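Local coordinates for protein hemin degrading factor (Pseudomonas aeruginosa, PDB 4MF9) that binds heme and is thought to traffic it in the cell, and probably also degrades it, at residues 233-237 against 238-242. Sequence-based numbering, arbitrary orientation.
Sequences RLAGG and EWAER
Gly236 O is gripped by two backbone donors of the turn that follows it: Ala240 N at 3.0 Å, with an N-H...O angle of 150°, and Trp239 N at 2.9 Å. The two arrive from opposite faces of the carbonyl plane, Trp239 N well above it. A water accepts from Gly236 N and donates to Ala240 O. These bonds close a tight helix-to-strand turn; Gly236 opens it with backbone angles (phi 104°, psi 152°) that call for glycine, since a CB would press on Ala235 O. The packed side is mostly apolar: Ala235 CB lies 3.8 Å from Trp239 CB, and Ala240 CB is farther off, 4.5 Å from Ala235 CB. With its CG anti to the carbonyl carbon, Trp239 sets the CD1 edge of its indole 3.4 Å from Ala235 O, while Glu238 CG lies over one ring face, toward the rim. The looser, exposed side runs along Gly237 and Glu238, where Gly237 CA makes a CH...O contact with Ala240 O. Arg205 of helix 201-210 salt-bridges Glu238 and bonds Ala235 O, and Trp208 meets the indole. The turn thus ties helix 228-235 to outermost strand 240-243, beside strand 307-313, whose Arg310 and Arg312 salt-bridge Glu241 and whose heme-binding Lys313 lies near Trp239.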
loop_
_atom_site.group_PDB
_atom_site.type_symbol
_atom_site.label_atom_id
_atom_site.label_comp_id
_atom_site.label_asym_id
_atom_site.label_seq_id
_atom_site.Cartn_x
_atom_site.Cartn_y
_atom_site.Cartn_z
ATOM N N ARG A 233 17.683 8.134 -12.456
ATOM C CA ARG A 233 18.204 8.401 -13.766
ATOM C C ARG A 233 19.485 9.238 -13.696
ATOM O O ARG A 233 20.364 9.080 -14.477
ATOM C CB ARG A 233 17.218 9.279 -14.483
ATOM C CG ARG A 233 17.152 9.113 -15.950
ATOM C CD ARG A 233 15.768 9.253 -16.505
ATOM N NE ARG A 233 15.162 10.553 -16.343
ATOM C CZ ARG A 233 13.943 10.723 -15.867
ATOM N NH1 ARG A 233 13.247 9.691 -15.486
ATOM N NH2 ARG A 233 13.434 11.909 -15.753
ATOM N N LEU A 234 19.523 10.181 -12.769
ATOM C CA LEU A 234 20.639 11.126 -12.686
ATOM C C LEU A 234 21.709 10.669 -11.701
ATOM O O LEU A 234 22.789 11.266 -11.621
ATOM C CB LEU A 234 20.126 12.509 -12.277
ATOM C CG LEU A 234 19.069 13.186 -13.146
ATOM C CD1 LEU A 234 18.661 14.514 -12.539
ATOM C CD2 LEU A 234 19.564 13.391 -14.562
ATOM N N ALA A 235 21.407 9.621 -10.937
ATOM C CA ALA A 235 22.333 9.160 -9.901
ATOM C C ALA A 235 23.621 8.570 -10.476
ATOM O O ALA A 235 24.712 8.787 -9.935
ATOM C CB ALA A 235 21.650 8.163 -8.990
ATOM N N GLY A 236 23.491 7.814 -11.559
ATOM C CA GLY A 236 24.631 7.116 -12.138
ATOM C C GLY A 236 24.560 5.642 -11.785
ATOM O O GLY A 236 24.017 5.280 -10.736
ATOM N N GLY A 237 25.130 4.801 -12.649
ATOM C CA GLY A 237 25.023 3.356 -12.533
ATOM C C GLY A 237 25.478 2.730 -11.231
ATOM O O GLY A 237 24.978 1.674 -10.849
ATOM N N GLU A 238 26.403 3.365 -10.520
ATOM C CA GLU A 238 26.822 2.794 -9.242
ATOM C C GLU A 238 25.714 2.895 -8.182
ATOM O O GLU A 238 25.704 2.133 -7.210
ATOM C CB GLU A 238 28.128 3.427 -8.747
ATOM C CG GLU A 238 28.031 4.857 -8.249
ATOM C CD GLU A 238 28.084 5.887 -9.358
ATOM O OE1 GLU A 238 27.638 5.591 -10.483
ATOM O OE2 GLU A 238 28.568 7.009 -9.098
ATOM N N TRP A 239 24.784 3.826 -8.372
ATOM C CA TRP A 239 23.718 4.042 -7.381
ATOM C C TRP A 239 22.371 3.480 -7.849
ATOM O O TRP A 239 21.522 3.097 -7.032
ATOM C CB TRP A 239 23.551 5.538 -7.060
ATOM C CG TRP A 239 24.758 6.213 -6.438
ATOM C CD1 TRP A 239 25.437 7.297 -6.933
ATOM C CD2 TRP A 239 25.431 5.843 -5.220
ATOM N NE1 TRP A 239 26.488 7.626 -6.096
ATOM C CE2 TRP A 239 26.507 6.750 -5.041
ATOM C CE3 TRP A 239 25.228 4.839 -4.263
ATOM C CZ2 TRP A 239 27.375 6.681 -3.940
ATOM C CZ3 TRP A 239 26.099 4.768 -3.170
ATOM C CH2 TRP A 239 27.158 5.693 -3.018
ATOM N N ALA A 240 22.163 3.459 -9.162
ATOM C CA ALA A 240 20.873 3.027 -9.709
ATOM C C ALA A 240 20.991 2.620 -11.165
ATOM O O ALA A 240 21.545 3.366 -11.975
ATOM C CB ALA A 240 19.842 4.129 -9.557
ATOM N N GLU A 241 20.445 1.460 -11.490
ATOM C CA GLU A 241 20.452 0.929 -12.838
ATOM C C GLU A 241 19.092 0.430 -13.247
ATOM O O GLU A 241 18.531 -0.281 -12.536
ATOM C CB GLU A 241 21.397 -0.260 -12.929
ATOM C CG GLU A 241 22.802 -0.047 -12.442
ATOM C CD GLU A 241 23.652 -1.315 -12.550
ATOM O OE1 GLU A 241 24.461 -1.386 -13.433
ATOM O OE2 GLU A 241 23.529 -2.217 -11.782
ATOM N N ARG A 242 18.639 0.772 -14.415
ATOM C CA ARG A 242 17.382 0.225 -14.950
ATOM C C ARG A 242 17.485 -1.249 -15.324
ATOM O O ARG A 242 18.461 -1.666 -15.836
ATOM C CB ARG A 242 16.865 1.053 -16.097
ATOM C CG ARG A 242 15.356 1.130 -16.229
ATOM C CD ARG A 242 15.028 2.121 -17.303
ATOM N NE ARG A 242 13.646 2.255 -17.624
ATOM C CZ ARG A 242 13.100 1.815 -18.735
ATOM N NH1 ARG A 242 13.837 1.189 -19.593
ATOM N NH2 ARG A 242 11.827 1.966 -18.984
HETATM O O HOH W 1 21.442 6.004 -12.788
#